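Local atomic coordinates of beta-glucanase (Podospora anserina, PDB entry 4LE4), a protein that probably hydrolyses beta-glucans as a fungal glycoside hydrolase of family GH131 and binds the cello-oligosaccharide cellotriose. Residues A[93-104]-A[160-171]. Sequence-based numbering, arbitrary orientation.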
ATOM      1  N   GLY A  93     -10.523  10.539  14.233  1.00 18.81           N
ATOM      2  CA  GLY A  93      -9.993  11.868  14.023  1.00 18.44           C
ATOM      3  C   GLY A  93      -9.236  12.019  12.720  1.00 18.87           C
ATOM      4  O   GLY A  93      -9.542  11.356  11.715  1.00 17.13           O
ATOM      5  N   LYS A  94      -8.254  12.912  12.732  1.00 17.62           N
ATOM      6  CA  LYS A  94      -7.459  13.145  11.538  1.00 19.20           C
ATOM      7  C   LYS A  94      -6.183  12.348  11.662  1.00 17.69           C
ATOM      8  O   LYS A  94      -5.408  12.505  12.617  1.00 16.96           O
ATOM      9  CB  LYS A  94      -7.150  14.641  11.363  1.00 23.32           C
ATOM     10  CG  LYS A  94      -6.734  15.029   9.929  1.00 26.84           C
ATOM     11  CD  LYS A  94      -5.913  16.325   9.935  1.00 32.36           C
ATOM     12  CE  LYS A  94      -4.678  16.129  10.838  1.00 35.93           C
ATOM     13  NZ  LYS A  94      -3.757  17.299  10.986  1.00 37.31           N
ATOM     14  N   VAL A  95      -5.959  11.494  10.668  1.00 15.67           N
ATOM     15  CA  VAL A  95      -4.808  10.591  10.650  1.00 15.34           C
ATOM     16  C   VAL A  95      -4.205  10.590   9.249  1.00 14.17           C
ATOM     17  O   VAL A  95      -4.938  10.725   8.273  1.00 12.26           O
ATOM     18  CB  VAL A  95      -5.276   9.150  10.957  1.00 16.46           C
ATOM     19  CG1 VAL A  95      -4.082   8.232  11.091  1.00 18.23           C
ATOM     20  CG2 VAL A  95      -6.129   9.140  12.221  1.00 18.29           C
ATOM     21  N   TYR A  96      -2.881  10.460   9.148  1.00 13.11           N
ATOM     22  CA  TYR A  96      -2.221  10.421   7.840  1.00 11.74           C
ATOM     23  C   TYR A  96      -1.662   9.027   7.610  1.00 11.10           C
ATOM     24  O   TYR A  96      -0.896   8.521   8.435  1.00 12.37           O
ATOM     25  CB  TYR A  96      -1.064  11.408   7.793  1.00 13.28           C
ATOM     26  CG  TYR A  96      -1.502  12.834   8.005  1.00 16.13           C
ATOM     27  CD1 TYR A  96      -1.968  13.608   6.938  1.00 16.76           C
ATOM     28  CD2 TYR A  96      -1.441  13.405   9.261  1.00 17.95           C
ATOM     29  CE1 TYR A  96      -2.358  14.942   7.137  1.00 20.16           C
ATOM     30  CE2 TYR A  96      -1.834  14.717   9.473  1.00 20.85           C
ATOM     31  CZ  TYR A  96      -2.286  15.475   8.414  1.00 20.74           C
ATOM     32  OH  TYR A  96      -2.678  16.775   8.657  1.00 28.08           O
ATOM     33  N   TYR A  97      -2.027   8.416   6.485  1.00  8.72           N
ATOM     34  CA  TYR A  97      -1.574   7.062   6.171  1.00  9.82           C
ATOM     35  C   TYR A  97      -0.511   7.136   5.084  1.00  9.89           C
ATOM     36  O   TYR A  97      -0.809   7.481   3.949  1.00 10.09           O
ATOM     37  CB  TYR A  97      -2.737   6.222   5.664  1.00  9.06           C
ATOM     38  CG  TYR A  97      -3.606   5.661   6.741  1.00  8.08           C
ATOM     39  CD1 TYR A  97      -4.336   6.506   7.575  1.00  9.12           C
ATOM     40  CD2 TYR A  97      -3.725   4.282   6.916  1.00  6.90           C
ATOM     41  CE1 TYR A  97      -5.172   5.972   8.558  1.00 10.01           C
ATOM     42  CE2 TYR A  97      -4.551   3.742   7.893  1.00  7.61           C
ATOM     43  CZ  TYR A  97      -5.276   4.596   8.709  1.00  9.46           C
ATOM     44  OH  TYR A  97      -6.147   4.054   9.643  1.00 10.27           O
ATOM     45  N   HIS A  98       0.722   6.806   5.436  1.00  9.28           N
ATOM     46  CA  HIS A  98       1.841   6.882   4.498  1.00  9.41           C
ATOM     47  C   HIS A  98       2.267   5.557   3.869  1.00  7.89           C
ATOM     48  O   HIS A  98       2.139   4.488   4.459  1.00  9.24           O
ATOM     49  CB  HIS A  98       3.121   7.360   5.204  1.00  9.04           C
ATOM     50  CG  HIS A  98       3.145   8.800   5.607  1.00  9.84           C
ATOM     51  ND1 HIS A  98       2.633   9.254   6.807  1.00 13.26           N
ATOM     52  CD2 HIS A  98       3.708   9.875   5.005  1.00  8.30           C
ATOM     53  CE1 HIS A  98       2.872  10.551   6.921  1.00 10.74           C
ATOM     54  NE2 HIS A  98       3.527  10.949   5.843  1.00 15.92           N
ATOM     55  N   PHE A  99       2.813   5.656   2.664  1.00  9.26           N
ATOM     56  CA  PHE A  99       3.412   4.506   1.975  1.00  9.08           C
ATOM     57  C   PHE A  99       4.077   4.955   0.696  1.00  7.98           C
ATOM     58  O   PHE A  99       3.702   5.969   0.121  1.00  6.87           O
ATOM     59  CB  PHE A  99       2.437   3.349   1.696  1.00  7.50           C
ATOM     60  CG  PHE A  99       1.298   3.693   0.748  1.00  9.57           C
ATOM     61  CD1 PHE A  99       0.191   4.369   1.221  1.00  8.11           C
ATOM     62  CD2 PHE A  99       1.350   3.334  -0.619  1.00  7.22           C
ATOM     63  CE1 PHE A  99      -0.868   4.705   0.374  1.00  7.98           C
ATOM     64  CE2 PHE A  99       0.264   3.674  -1.494  1.00  9.65           C
ATOM     65  CZ  PHE A  99      -0.833   4.357  -0.982  1.00  5.83           C
ATOM     66  N   SER A 100       5.100   4.214   0.271  1.00  6.92           N
ATOM     67  CA  SER A 100       5.787   4.525  -0.967  1.00  4.69           C
ATOM     68  C   SER A 100       5.676   3.213  -1.768  1.00  3.51           C
ATOM     69  O   SER A 100       5.752   2.133  -1.211  1.00  6.39           O
ATOM     70  CB  SER A 100       7.242   4.931  -0.703  1.00  6.60           C
ATOM     71  OG  SER A 100       7.303   6.128   0.091  1.00  8.92           O
ATOM     72  N   LEU A 101       5.457   3.344  -3.069  1.00  5.81           N
ATOM     73  CA  LEU A 101       5.251   2.214  -3.966  1.00  6.98           C
ATOM     74  C   LEU A 101       6.029   2.363  -5.269  1.00  5.35           C
ATOM     75  O   LEU A 101       6.131   3.457  -5.796  1.00  8.28           O
ATOM     76  CB  LEU A 101       3.752   2.163  -4.293  1.00  7.98           C
ATOM     77  CG  LEU A 101       3.253   1.102  -5.271  1.00  7.21           C
ATOM     78  CD1 LEU A 101       3.338  -0.279  -4.633  1.00  9.72           C
ATOM     79  CD2 LEU A 101       1.771   1.456  -5.629  1.00  9.86           C
ATOM     80  N   MET A 102       6.497   1.246  -5.833  1.00  7.40           N
ATOM     81  CA  MET A 102       7.241   1.312  -7.110  1.00  7.40           C
ATOM     82  C   MET A 102       7.068  -0.019  -7.834  1.00  7.22           C
ATOM     83  O   MET A 102       6.855  -1.059  -7.207  1.00  6.97           O
ATOM     84  CB  MET A 102       8.746   1.565  -6.812  1.00  9.66           C
ATOM     85  CG  MET A 102       9.733   1.564  -8.006  1.00 10.86           C
ATOM     86  SD  MET A 102      10.301  -0.132  -8.423  1.00 11.92           S
ATOM     87  CE  MET A 102      11.546  -0.437  -7.090  1.00  9.53           C
ATOM     88  N   ARG A 103       7.067   0.018  -9.164  1.00  7.25           N
ATOM     89  CA  ARG A 103       7.025  -1.232  -9.915  1.00  9.02           C
ATOM     90  C   ARG A 103       8.252  -1.148 -10.857  1.00  9.22           C
ATOM     91  O   ARG A 103       8.765  -0.065 -11.144  1.00  9.44           O
ATOM     92  CB  ARG A 103       5.785  -1.326 -10.809  1.00  7.68           C
ATOM     93  CG  ARG A 103       5.900  -0.420 -12.024  1.00 10.04           C
ATOM     94  CD  ARG A 103       4.696  -0.615 -12.982  1.00 12.69           C
ATOM     95  NE  ARG A 103       4.824   0.241 -14.161  1.00 12.55           N
ATOM     96  CZ  ARG A 103       5.564  -0.047 -15.236  1.00 11.87           C
ATOM     97  NH1 ARG A 103       6.263  -1.177 -15.309  1.00 12.36           N
ATOM     98  NH2 ARG A 103       5.593   0.808 -16.249  1.00 12.01           N
ATOM     99  N   LYS A 104       8.699  -2.303 -11.326  1.00 10.23           N
ATOM    100  CA  LYS A 104       9.799  -2.380 -12.292  1.00 12.95           C
ATOM    101  C   LYS A 104       9.189  -2.924 -13.609  1.00 14.81           C
ATOM    102  O   LYS A 104       7.998  -3.226 -13.677  1.00 12.71           O
ATOM    103  CB  LYS A 104      10.864  -3.369 -11.783  1.00 13.16           C
ATOM    104  CG  LYS A 104      11.587  -2.911 -10.524  1.00 15.06           C
ATOM    105  CD  LYS A 104      12.654  -3.960 -10.079  1.00 15.61           C
ATOM    106  CE  LYS A 104      13.396  -3.552  -8.806  1.00 19.01           C
ATOM    107  NZ  LYS A 104      14.254  -2.338  -8.994  1.00 23.21           N
ATOM    108  N   ASP A 160      10.427   1.887 -12.193  1.00 12.24           N
ATOM    109  CA  ASP A 160      11.475   2.407 -11.310  1.00 13.93           C
ATOM    110  C   ASP A 160      11.202   3.741 -10.646  1.00 14.69           C
ATOM    111  O   ASP A 160      12.115   4.336 -10.044  1.00 15.84           O
ATOM    112  CB  ASP A 160      12.806   2.504 -12.076  1.00 15.68           C
ATOM    113  CG  ASP A 160      13.109   1.245 -12.862  1.00 18.00           C
ATOM    114  OD1 ASP A 160      12.960   0.162 -12.287  1.00 22.51           O
ATOM    115  OD2 ASP A 160      13.491   1.320 -14.051  1.00 23.13           O
ATOM    116  N   VAL A 161       9.981   4.247 -10.776  1.00 10.69           N
ATOM    117  CA  VAL A 161       9.637   5.515 -10.143  1.00  9.38           C
ATOM    118  C   VAL A 161       9.000   5.247  -8.807  1.00  9.47           C
ATOM    119  O   VAL A 161       8.074   4.456  -8.724  1.00 10.80           O
ATOM    120  CB  VAL A 161       8.616   6.336 -11.011  1.00  9.35           C
ATOM    121  CG1 VAL A 161       8.121   7.572 -10.231  1.00 11.81           C
ATOM    122  CG2 VAL A 161       9.287   6.769 -12.313  1.00 12.59           C
ATOM    123  N   TRP A 162       9.492   5.896  -7.758  1.00  9.72           N
ATOM    124  CA  TRP A 162       8.898   5.722  -6.448  1.00  8.92           C
ATOM    125  C   TRP A 162       7.798   6.742  -6.231  1.00  7.77           C
ATOM    126  O   TRP A 162       8.015   7.919  -6.430  1.00  9.76           O
ATOM    127  CB  TRP A 162       9.959   5.893  -5.355  1.00  9.38           C
ATOM    128  CG  TRP A 162      10.722   4.646  -5.141  1.00  9.96           C
ATOM    129  CD1 TRP A 162      11.947   4.307  -5.701  1.00  9.05           C
ATOM    130  CD2 TRP A 162      10.287   3.508  -4.400  1.00  8.63           C
ATOM    131  NE1 TRP A 162      12.277   3.026  -5.342  1.00  8.44           N
ATOM    132  CE2 TRP A 162      11.287   2.509  -4.543  1.00  7.95           C
ATOM    133  CE3 TRP A 162       9.140   3.225  -3.624  1.00  8.75           C
ATOM    134  CZ2 TRP A 162      11.186   1.257  -3.939  1.00  6.84           C
ATOM    135  CZ3 TRP A 162       9.031   1.957  -3.018  1.00  7.49           C
ATOM    136  CH2 TRP A 162      10.060   0.989  -3.181  1.00  9.16           C
ATOM    137  N   HIS A 163       6.604   6.262  -5.881  1.00  9.55           N
ATOM    138  CA  HIS A 163       5.470   7.123  -5.596  1.00 10.67           C
ATOM    139  C   HIS A 163       5.249   7.128  -4.112  1.00  6.71           C
ATOM    140  O   HIS A 163       4.939   6.094  -3.519  1.00  9.57           O
ATOM    141  CB  HIS A 163       4.204   6.593  -6.282  1.00  9.91           C
ATOM    142  CG  HIS A 163       4.209   6.807  -7.759  1.00 10.95           C
ATOM    143  ND1 HIS A 163       3.665   7.929  -8.346  1.00 10.56           N
ATOM    144  CD2 HIS A 163       4.745   6.074  -8.763  1.00 10.45           C
ATOM    145  CE1 HIS A 163       3.867   7.879  -9.654  1.00 13.50           C
ATOM    146  NE2 HIS A 163       4.523   6.763  -9.933  1.00 10.23           N
ATOM    147  N   ASN A 164       5.389   8.300  -3.511  1.00  8.07           N
ATOM    148  CA  ASN A 164       5.201   8.444  -2.064  1.00  6.48           C
ATOM    149  C   ASN A 164       3.808   9.043  -1.872  1.00  6.21           C
ATOM    150  O   ASN A 164       3.485  10.039  -2.484  1.00  7.19           O
ATOM    151  CB  ASN A 164       6.268   9.406  -1.528  1.00  7.02           C
ATOM    152  CG  ASN A 164       7.666   9.091  -2.090  1.00  9.15           C
ATOM    153  OD1 ASN A 164       8.277   9.894  -2.832  1.00 11.50           O
ATOM    154  ND2 ASN A 164       8.150   7.925  -1.769  1.00  6.03           N
ATOM    155  N   VAL A 165       3.012   8.440  -1.007  1.00  6.00           N
ATOM    156  CA  VAL A 165       1.626   8.859  -0.794  1.00  7.84           C
ATOM    157  C   VAL A 165       1.292   9.017   0.695  1.00  9.77           C
ATOM    158  O   VAL A 165       1.907   8.371   1.558  1.00  8.83           O
ATOM    159  CB  VAL A 165       0.661   7.742  -1.304  1.00  9.78           C
ATOM    160  CG1 VAL A 165      -0.817   8.065  -0.949  1.00 13.09           C
ATOM    161  CG2 VAL A 165       0.844   7.526  -2.808  1.00  9.81           C
ATOM    162  N   ALA A 166       0.386   9.944   0.991  1.00  8.11           N
ATOM    163  CA  ALA A 166      -0.159  10.013   2.323  1.00  9.19           C
ATOM    164  C   ALA A 166      -1.654  10.265   2.134  1.00  7.59           C
ATOM    165  O   ALA A 166      -2.037  11.220   1.447  1.00  8.87           O
ATOM    166  CB  ALA A 166       0.464  11.129   3.163  1.00 10.58           C
ATOM    167  N   TYR A 167      -2.496   9.375   2.675  1.00  7.76           N
ATOM    168  CA  TYR A 167      -3.950   9.614   2.631  1.00  7.29           C
ATOM    169  C   TYR A 167      -4.194  10.496   3.869  1.00  8.53           C
ATOM    170  O   TYR A 167      -3.797  10.108   4.950  1.00 10.27           O
ATOM    171  CB  TYR A 167      -4.756   8.351   2.890  1.00  7.52           C
ATOM    172  CG  TYR A 167      -4.583   7.223   1.922  1.00  7.59           C
ATOM    173  CD1 TYR A 167      -4.388   7.466   0.571  1.00  7.50           C
ATOM    174  CD2 TYR A 167      -4.699   5.898   2.358  1.00  9.06           C
ATOM    175  CE1 TYR A 167      -4.318   6.405  -0.341  1.00  9.47           C
ATOM    176  CE2 TYR A 167      -4.629   4.827   1.462  1.00  8.02           C
ATOM    177  CZ  TYR A 167      -4.440   5.090   0.107  1.00  9.28           C
ATOM    178  OH  TYR A 167      -4.381   4.039  -0.806  1.00  8.32           O
ATOM    179  N   GLU A 168      -4.803  11.661   3.694  1.00 10.58           N
ATOM    180  CA  GLU A 168      -5.133  12.558   4.816  1.00 10.85           C
ATOM    181  C   GLU A 168      -6.580  12.189   5.134  1.00 10.76           C
ATOM    182  O   GLU A 168      -7.509  12.578   4.420  1.00  9.93           O
ATOM    183  CB  GLU A 168      -5.049  14.019   4.359  1.00 11.23           C
ATOM    184  CG  GLU A 168      -5.610  14.993   5.418  1.00 14.73           C
ATOM    185  CD  GLU A 168      -5.408  16.463   5.099  1.00 18.15           C
ATOM    186  OE1 GLU A 168      -5.031  16.811   3.964  1.00 19.33           O
ATOM    187  OE2 GLU A 168      -5.647  17.289   6.012  1.00 23.75           O
ATOM    188  N   ILE A 169      -6.786  11.411   6.188  1.00 11.34           N
ATOM    189  CA  ILE A 169      -8.131  10.972   6.466  1.00 11.04           C
ATOM    190  C   ILE A 169      -8.696  11.635   7.728  1.00 12.17           C
ATOM    191  O   ILE A 169      -8.046  11.636   8.765  1.00 14.51           O
ATOM    192  CB  ILE A 169      -8.156   9.436   6.653  1.00 10.49           C
ATOM    193  CG1 ILE A 169      -7.433   8.760   5.462  1.00 10.98           C
ATOM    194  CG2 ILE A 169      -9.619   8.939   6.778  1.00 12.23           C
ATOM    195  CD1 ILE A 169      -7.452   7.258   5.483  1.00  9.95           C
ATOM    196  N   ASP A 170      -9.888  12.203   7.614  1.00 12.79           N
ATOM    197  CA  ASP A 170     -10.551  12.772   8.787  1.00 16.09           C
ATOM    198  C   ASP A 170     -11.716  11.833   9.022  1.00 15.14           C
ATOM    199  O   ASP A 170     -12.745  11.944   8.349  1.00 15.62           O
ATOM    200  CB  ASP A 170     -11.088  14.182   8.520  1.00 17.44           C
ATOM    201  CG  ASP A 170     -11.589  14.860   9.803  1.00 21.36           C
ATOM    202  OD1 ASP A 170     -11.966  14.133  10.751  1.00 21.32           O
ATOM    203  OD2 ASP A 170     -11.600  16.109   9.857  1.00 21.43           O
ATOM    204  N   PHE A 171     -11.566  10.903   9.961  1.00 15.03           N
ATOM    205  CA  PHE A 171     -12.625   9.937  10.231  1.00 14.83           C
ATOM    206  C   PHE A 171     -13.860  10.549  10.909  1.00 18.17           C
ATOM    207  O   PHE A 171     -14.916   9.934  10.952  1.00 17.92           O
ATOM    208  CB  PHE A 171     -12.077   8.802  11.081  1.00 16.30           C
ATOM    209  CG  PHE A 171     -11.106   7.916  10.357  1.00 14.82           C
ATOM    210  CD1 PHE A 171     -11.565   6.859   9.566  1.00 15.87           C
ATOM    211  CD2 PHE A 171      -9.736   8.121  10.477  1.00 13.23           C
ATOM    212  CE1 PHE A 171     -10.667   6.010   8.897  1.00 15.04           C
ATOM    213  CE2 PHE A 171      -8.824   7.284   9.821  1.00 15.81           C
ATOM    214  CZ  PHE A 171      -9.299   6.215   9.020  1.00 13.86           C
TER
HETATM  215  O   HOH W   1       7.030   2.687 -10.287  1.00 11.38           O
HETATM  216  O   HOH W   2      13.977   0.117  -9.860  1.00 33.05           O
HETATM  217  O   HOH W   3      14.995  -1.914 -12.271  1.00 36.95           O
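Phe99 and Tyr167 meet inside the beta-sandwich of this concanavalin-clan fold, where strands 94-102 and 163-170 run antiparallel as neighbours in one of its two sheets. Regular backbone pairing, from Val95 with Ile169 to Leu101 with His163, fixes the register, and side chains alternate between the sheet's faces. On the face bearing Val95, Tyr97, Phe99 and Leu101, the packing is aromatic and aliphatic. The Phe99 ring turns its edge to the face of Tyr167 in an offset edge-to-face pair, planes 68° apart, with CE1 of Phe99 3.6 Å from CZ of Tyr167. The CG of Phe99 lies between its backbone N and carbonyl carbon (chi1 64°), which brings the ring toward strand 163-170, so that Val165 CB also sits over one of its faces. The far end of Tyr167 is tied by its hydroxyl to the carbonyl of Ala118 in strand 115-120 of the other sheet, so this face looks into the sandwich interior. Farther along, CD1 of Ile169 touches CD1 of Tyr97 at 3.8 Å.

On the other face the groups are more mixed. Ala166 CB lies over one face of the His98 imidazole, a CH-pi contact, while Glu168 runs alongside the Tyr96 ring and its OE1 forms a salt bridge with Arg189 and accepts a hydrogen bond from Trp179 NE1.

Past the last paired residues, Leu101 and His163, Met102 CB stands over the six-membered ring of Trp162, 3.4 Å from its centroid. Bends at chi2 and chi3 fold the thioether back, leaving CE 3.6 Å from Trp162 CZ2. A serine in place of Trp162 would probably take the flat surface from under Met102 CB and leave the Met102 methyl freer to turn. At the end, water 2 bridges two charges, accepting from Lys104 NZ and donating to Asp160 OD1, each at 2.6 Å.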